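Local coordinates for core protein VP4 (Bluetongue virus, PDB 2JHP) that caps viral messenger RNA as a multifunctional enzyme of the bluetongue virus core, binding S-adenosyl-L-homocysteine and guanine in separate pockets along one chain, at residues A[177-182]-A[201-206]; A[436-441]-A[498-503]. All blocks are in the same frame, centred on the assembly; numbering follows the deposited sequence.

Contact 1: residues A[177-182]-A[201-206]. With SAH (S-adenosyl-L-homocysteine), chain C.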
loop_
_atom_site.group_PDB
_atom_site.type_symbol
_atom_site.label_atom_id
_atom_site.label_comp_id
_atom_site.label_asym_id
_atom_site.label_seq_id
_atom_site.Cartn_x
_atom_site.Cartn_y
_atom_site.Cartn_z
ATOM N N GLU A 177 9.736 -23.863 0.953
ATOM C CA GLU A 177 9.443 -25.246 0.588
ATOM C C GLU A 177 7.940 -25.472 0.402
ATOM O O GLU A 177 7.116 -25.011 1.201
ATOM C CB GLU A 177 10.025 -26.232 1.614
ATOM C CG GLU A 177 9.642 -25.952 3.066
ATOM C CD GLU A 177 10.101 -27.032 4.035
ATOM O OE1 GLU A 177 9.605 -28.176 3.944
ATOM O OE2 GLU A 177 10.951 -26.731 4.900
ATOM N N LYS A 178 7.615 -26.187 -0.672
ATOM C CA LYS A 178 6.249 -26.452 -1.130
ATOM C C LYS A 178 5.170 -26.511 -0.046
ATOM O O LYS A 178 4.133 -25.839 -0.163
ATOM C CB LYS A 178 6.261 -27.727 -1.978
ATOM C CG LYS A 178 4.944 -28.395 -2.258
ATOM C CD LYS A 178 5.223 -29.819 -2.772
ATOM C CE LYS A 178 4.210 -30.830 -2.227
ATOM N NZ LYS A 178 4.628 -32.255 -2.370
ATOM N N LEU A 179 5.423 -27.287 1.004
ATOM C CA LEU A 179 4.410 -27.552 2.031
ATOM C C LEU A 179 4.171 -26.440 3.068
ATOM O O LEU A 179 3.070 -26.353 3.623
ATOM C CB LEU A 179 4.639 -28.925 2.688
ATOM C CG LEU A 179 4.075 -30.089 1.848
ATOM C CD1 LEU A 179 4.651 -31.468 2.249
ATOM C CD2 LEU A 179 2.532 -30.095 1.865
ATOM N N VAL A 180 5.176 -25.600 3.333
ATOM C CA VAL A 180 4.934 -24.388 4.132
ATOM C C VAL A 180 4.385 -23.248 3.271
ATOM O O VAL A 180 3.629 -22.400 3.749
ATOM C CB VAL A 180 6.147 -23.932 5.057
ATOM C CG1 VAL A 180 7.382 -24.781 4.860
ATOM C CG2 VAL A 180 6.457 -22.443 4.910
ATOM N N SER A 181 4.767 -23.248 2.001
ATOM C CA SER A 181 4.222 -22.322 1.036
ATOM C C SER A 181 2.736 -22.587 0.872
ATOM O O SER A 181 1.951 -21.663 0.646
ATOM C CB SER A 181 4.932 -22.475 -0.304
ATOM O OG SER A 181 6.000 -21.568 -0.402
ATOM N N MET A 182 2.355 -23.859 0.988
ATOM C CA MET A 182 0.947 -24.243 0.885
ATOM C C MET A 182 0.126 -23.487 1.935
ATOM O O MET A 182 -0.780 -22.734 1.581
ATOM C CB MET A 182 0.779 -25.756 1.018
ATOM C CG MET A 182 -0.582 -26.263 0.725
ATOM S SD MET A 182 -0.824 -27.666 1.788
ATOM C CE MET A 182 -2.117 -28.504 0.932
ATOM N N LEU A 201 4.840 -32.794 11.404
ATOM C CA LEU A 201 4.564 -31.449 11.933
ATOM C C LEU A 201 5.686 -30.418 11.733
ATOM O O LEU A 201 5.526 -29.247 12.099
ATOM C CB LEU A 201 4.067 -31.500 13.397
ATOM C CG LEU A 201 2.638 -32.045 13.651
ATOM C CD1 LEU A 201 2.295 -31.948 15.139
ATOM C CD2 LEU A 201 1.552 -31.344 12.824
ATOM N N ARG A 202 6.802 -30.847 11.139
ATOM C CA ARG A 202 7.921 -29.944 10.834
ATOM C C ARG A 202 7.430 -28.797 9.950
ATOM O O ARG A 202 7.781 -27.634 10.154
ATOM C CB ARG A 202 9.084 -30.696 10.151
ATOM C CG ARG A 202 10.374 -29.863 9.994
ATOM C CD ARG A 202 11.408 -30.546 9.086
ATOM N NE ARG A 202 10.835 -30.937 7.793
ATOM C CZ ARG A 202 10.751 -30.146 6.719
ATOM N NH1 ARG A 202 11.224 -28.902 6.758
ATOM N NH2 ARG A 202 10.190 -30.603 5.599
ATOM N N THR A 203 6.601 -29.152 8.976
ATOM C CA THR A 203 5.951 -28.193 8.096
ATOM C C THR A 203 5.132 -27.171 8.897
ATOM O O THR A 203 5.300 -25.965 8.705
ATOM C CB THR A 203 5.126 -28.939 7.015
ATOM O OG1 THR A 203 6.013 -29.363 5.968
ATOM C CG2 THR A 203 4.001 -28.069 6.424
ATOM N N LEU A 204 4.290 -27.648 9.818
ATOM C CA LEU A 204 3.486 -26.741 10.643
ATOM C C LEU A 204 4.362 -25.870 11.531
ATOM O O LEU A 204 4.058 -24.706 11.760
ATOM C CB LEU A 204 2.444 -27.492 11.487
ATOM C CG LEU A 204 1.436 -26.643 12.287
ATOM C CD1 LEU A 204 0.599 -25.736 11.388
ATOM C CD2 LEU A 204 0.519 -27.521 13.118
ATOM N N MET A 205 5.452 -26.438 12.026
ATOM C CA MET A 205 6.340 -25.712 12.935
ATOM C C MET A 205 7.142 -24.641 12.208
ATOM O O MET A 205 7.466 -23.612 12.792
ATOM C CB MET A 205 7.257 -26.677 13.692
ATOM C CG MET A 205 6.501 -27.633 14.620
ATOM S SD MET A 205 5.588 -26.842 15.977
ATOM C CE MET A 205 6.900 -26.678 17.202
ATOM N N GLN A 206 7.439 -24.873 10.932
ATOM C CA GLN A 206 8.088 -23.853 10.119
ATOM C C GLN A 206 7.149 -22.687 9.813
ATOM O O GLN A 206 7.591 -21.543 9.703
ATOM C CB GLN A 206 8.689 -24.444 8.844
ATOM C CG GLN A 206 9.973 -25.231 9.083
ATOM C CD GLN A 206 11.104 -24.378 9.642
ATOM O OE1 GLN A 206 11.840 -23.744 8.891
ATOM N NE2 GLN A 206 11.254 -24.374 10.964
HETATM N N SAH C . 1.646 -32.937 5.478
HETATM C CA SAH C . 2.918 -33.714 5.623
HETATM C CB SAH C . 3.220 -34.576 4.394
HETATM C CG SAH C . 2.165 -35.644 4.118
HETATM S SD SAH C . 2.812 -37.299 4.430
HETATM C C SAH C . 4.083 -32.778 5.930
HETATM O O SAH C . 4.052 -31.593 5.593
HETATM O OXT SAH C . 5.074 -33.188 6.535
HETATM C "C5'" SAH C . 1.204 -38.101 4.276
HETATM C "C4'" SAH C . 0.746 -38.571 5.644
HETATM O "O4'" SAH C . -0.606 -38.947 5.614
HETATM C "C3'" SAH C . 1.503 -39.788 6.147
HETATM O "O3'" SAH C . 2.378 -39.355 7.156
HETATM C "C2'" SAH C . 0.437 -40.726 6.694
HETATM O "O2'" SAH C . 0.700 -41.077 8.031
HETATM C "C1'" SAH C . -0.813 -39.874 6.656
HETATM N N9 SAH C . -2.083 -40.574 6.412
HETATM C C8 SAH C . -2.339 -41.629 5.577
HETATM N N7 SAH C . -3.660 -41.914 5.652
HETATM C C5 SAH C . -4.247 -41.051 6.509
HETATM C C6 SAH C . -5.558 -40.893 6.948
HETATM N N6 SAH C . -6.517 -41.696 6.501
HETATM N N1 SAH C . -5.857 -39.893 7.858
HETATM C C2 SAH C . -4.866 -39.059 8.324
HETATM N N3 SAH C . -3.567 -39.222 7.878
HETATM C C4 SAH C . -3.265 -40.201 6.990
#
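Glu177 and Arg202 form an end-on, two-nitrogen salt bridge that joins segments 177-182 and 201-206. NH1 of Arg202 gives a hydrogen bond of 2.9 Å to OE2 of Glu177, and NH2 of Arg202 one of 3.0 Å to OE1 of Glu177; each oxygen accepts through its syn lone pair. The carboxylate and guanidinium planes are nearly coplanar (21°), consistent with the paired geometry. The bend of the arginine at chi3 (52°), after an extended start, turns the guanidinium back to the acid.

The polar link to the ligand is made by Thr203, whose OG1 donates to the carboxylate atom O of S-adenosyl-L-homocysteine at 3.0 Å. That places the contact in one of the two S-adenosyl-L-homocysteine pockets, in a Rossmann-like methyltransferase fold with strand order 3-2-1-4-5-7-6, where Asp224 and Asp265 also bind the ligand.

Van der Waals contacts complete the interface. CB of Leu179 lies 3.6 Å from OG1 of Thr203, while CD1 of Leu179 reaches to 3.4 Å from ligand O. The axes of the short helical segments 178-182 and 202-206, 8.9 Å apart at closest approach, cross at -55°, and CG1 of Val180 makes an apolar contact with CB of Gln206 at 4.2 Å.

Contact 2: residues A[436-441]-A[498-503]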
loop_
_atom_site.group_PDB
_atom_site.type_symbol
_atom_site.label_atom_id
_atom_site.label_comp_id
_atom_site.label_asym_id
_atom_site.label_seq_id
_atom_site.Cartn_x
_atom_site.Cartn_y
_atom_site.Cartn_z
ATOM N N ALA A 436 -3.843 9.936 -5.491
ATOM C CA ALA A 436 -3.798 10.098 -6.928
ATOM C C ALA A 436 -2.426 10.606 -7.354
ATOM O O ALA A 436 -1.858 11.515 -6.754
ATOM C CB ALA A 436 -4.887 11.046 -7.398
ATOM N N TRP A 437 -1.901 9.999 -8.400
ATOM C CA TRP A 437 -0.617 10.384 -8.950
ATOM C C TRP A 437 -0.685 11.724 -9.721
ATOM O O TRP A 437 -1.549 11.895 -10.585
ATOM C CB TRP A 437 -0.124 9.271 -9.874
ATOM C CG TRP A 437 1.190 9.536 -10.455
ATOM C CD1 TRP A 437 1.447 10.109 -11.667
ATOM C CD2 TRP A 437 2.464 9.242 -9.876
ATOM N NE1 TRP A 437 2.805 10.176 -11.888
ATOM C CE2 TRP A 437 3.450 9.656 -10.799
ATOM C CE3 TRP A 437 2.870 8.656 -8.678
ATOM C CZ2 TRP A 437 4.815 9.508 -10.557
ATOM C CZ3 TRP A 437 4.227 8.515 -8.426
ATOM C CH2 TRP A 437 5.188 8.937 -9.369
ATOM N N VAL A 438 0.220 12.648 -9.391
ATOM C CA VAL A 438 0.259 13.972 -9.995
ATOM C C VAL A 438 1.646 14.264 -10.558
ATOM O O VAL A 438 1.847 15.284 -11.227
ATOM C CB VAL A 438 -0.156 15.093 -9.003
ATOM C CG1 VAL A 438 -1.637 14.989 -8.649
ATOM C CG2 VAL A 438 0.710 15.076 -7.756
ATOM N N GLY A 439 2.601 13.376 -10.285
ATOM C CA GLY A 439 3.960 13.535 -10.754
ATOM C C GLY A 439 4.061 13.619 -12.269
ATOM O O GLY A 439 3.402 12.866 -12.980
ATOM N N ARG A 440 4.880 14.547 -12.760
ATOM C CA ARG A 440 5.032 14.754 -14.208
ATOM C C ARG A 440 6.376 14.280 -14.743
ATOM O O ARG A 440 6.517 14.109 -15.951
ATOM C CB ARG A 440 4.799 16.224 -14.600
ATOM C CG ARG A 440 3.473 16.770 -14.148
ATOM C CD ARG A 440 3.137 18.044 -14.864
ATOM N NE ARG A 440 1.701 18.097 -15.110
ATOM C CZ ARG A 440 1.105 17.778 -16.257
ATOM N NH1 ARG A 440 1.817 17.393 -17.312
ATOM N NH2 ARG A 440 -0.218 17.855 -16.350
ATOM N N ALA A 441 7.354 14.079 -13.855
ATOM C CA ALA A 441 8.663 13.521 -14.244
ATOM C C ALA A 441 8.458 12.161 -14.920
ATOM O O ALA A 441 7.390 11.563 -14.784
ATOM C CB ALA A 441 9.616 13.429 -13.046
ATOM N N ASN A 498 4.844 13.240 -5.377
ATOM C CA ASN A 498 4.251 12.770 -6.625
ATOM C C ASN A 498 2.773 12.430 -6.500
ATOM O O ASN A 498 2.121 12.159 -7.508
ATOM C CB ASN A 498 4.965 11.518 -7.116
ATOM C CG ASN A 498 6.370 11.798 -7.615
ATOM O OD1 ASN A 498 6.616 12.775 -8.319
ATOM N ND2 ASN A 498 7.298 10.929 -7.252
ATOM N N PHE A 499 2.254 12.402 -5.268
ATOM C CA PHE A 499 0.870 12.000 -5.025
ATOM C C PHE A 499 0.017 13.160 -4.492
ATOM O O PHE A 499 0.494 14.027 -3.742
ATOM C CB PHE A 499 0.790 10.804 -4.060
ATOM C CG PHE A 499 1.416 9.505 -4.582
ATOM C CD1 PHE A 499 2.729 9.157 -4.270
ATOM C CD2 PHE A 499 0.664 8.596 -5.334
ATOM C CE1 PHE A 499 3.273 7.946 -4.738
ATOM C CE2 PHE A 499 1.210 7.414 -5.783
ATOM C CZ PHE A 499 2.519 7.092 -5.484
ATOM N N ALA A 500 -1.244 13.197 -4.898
ATOM C CA ALA A 500 -2.202 13.984 -4.146
ATOM C C ALA A 500 -2.897 13.027 -3.214
ATOM O O ALA A 500 -3.138 11.871 -3.575
ATOM C CB ALA A 500 -3.230 14.726 -5.056
ATOM N N VAL A 501 -3.188 13.516 -2.009
ATOM C CA VAL A 501 -3.892 12.740 -1.000
ATOM C C VAL A 501 -5.086 13.503 -0.493
ATOM O O VAL A 501 -5.000 14.691 -0.160
ATOM C CB VAL A 501 -3.001 12.386 0.199
ATOM C CG1 VAL A 501 -3.761 11.499 1.150
ATOM C CG2 VAL A 501 -1.724 11.699 -0.250
ATOM N N SER A 502 -6.203 12.797 -0.423
ATOM C CA SER A 502 -7.431 13.333 0.142
ATOM C C SER A 502 -7.703 12.662 1.481
ATOM O O SER A 502 -7.510 11.467 1.615
ATOM C CB SER A 502 -8.584 13.089 -0.836
ATOM O OG SER A 502 -8.750 11.702 -1.100
ATOM N N LEU A 503 -8.159 13.434 2.468
ATOM C CA LEU A 503 -8.419 12.914 3.818
ATOM C C LEU A 503 -9.783 13.344 4.338
ATOM O O LEU A 503 -10.149 14.508 4.193
ATOM C CB LEU A 503 -7.348 13.399 4.796
ATOM C CG LEU A 503 -5.882 13.034 4.611
ATOM C CD1 LEU A 503 -5.034 13.750 5.632
ATOM C CD2 LEU A 503 -5.705 11.551 4.766
#
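Trp437 meets Phe499 edge-to-face: the edge of its six-membered ring is directed at the phenyl face, with planes at 87° and centroids 5.0 Å apart. The indole atom CE3 makes the closest approach, 3.6 Å from Phe499 CE2. Asn498 runs alongside the indole, pointing the same way, and lays its CB over one ring face, 3.7 Å from the six-membered centroid and 26° off the normal, a CH-pi contact. Its amide is moderately inclined to the indole plane. With CG anti to the backbone N (chi1 -178°), Trp437 sends its ring along the partner segment to meet both residues.

Backbone pairing places both rings on one face of the sheet. Ala436 and Ala500 are a hydrogen-bonded antiparallel pair, with Ala500 N to Ala436 O at 2.6 Å, and Trp437 and Phe499 the following non-hydrogen-bonded pair. Val438 N then bonds Asn498 O at 2.7 Å, almost straight.

On the alanine face, CG1 of Val438 touches CB of Ala500 at 3.9 Å, and Val456 of helix 453-460 packs on both residues. The Phe499 ring, near a bound guanine, also meets Phe410 and Trp495. Strands 433-437 and 499-503 form the antiparallel 5-7 pairing of a Rossmann-like methyltransferase sheet (3-2-1-4-5-7-6), between strands 406-408 and 466-469.

Overall arrangement
From the N terminus, contact 1 comes first: residues 177-182 and 201-206 enclose 18 residues that include strand 192-196, so the helices before and after that strand meet beside one S-adenosyl-L-homocysteine. Contact 2 opens after this loop has closed, and its 56 intervening residues carry helices 453-460 and 470-480 and strand 466-469. The two loops are in series, neither nested nor crossed. Each lies in a separate module built round a seven-stranded mixed sheet of 3-2-1-4-5-7-6 order: contact 1 pairs helices beside one sheet, and contact 2 joins strands five and seven of the other. Their centres lie about 42 Å apart. The two separate S-adenosyl-L-homocysteine pockets are consistent with distinct stations of a capping assembly line.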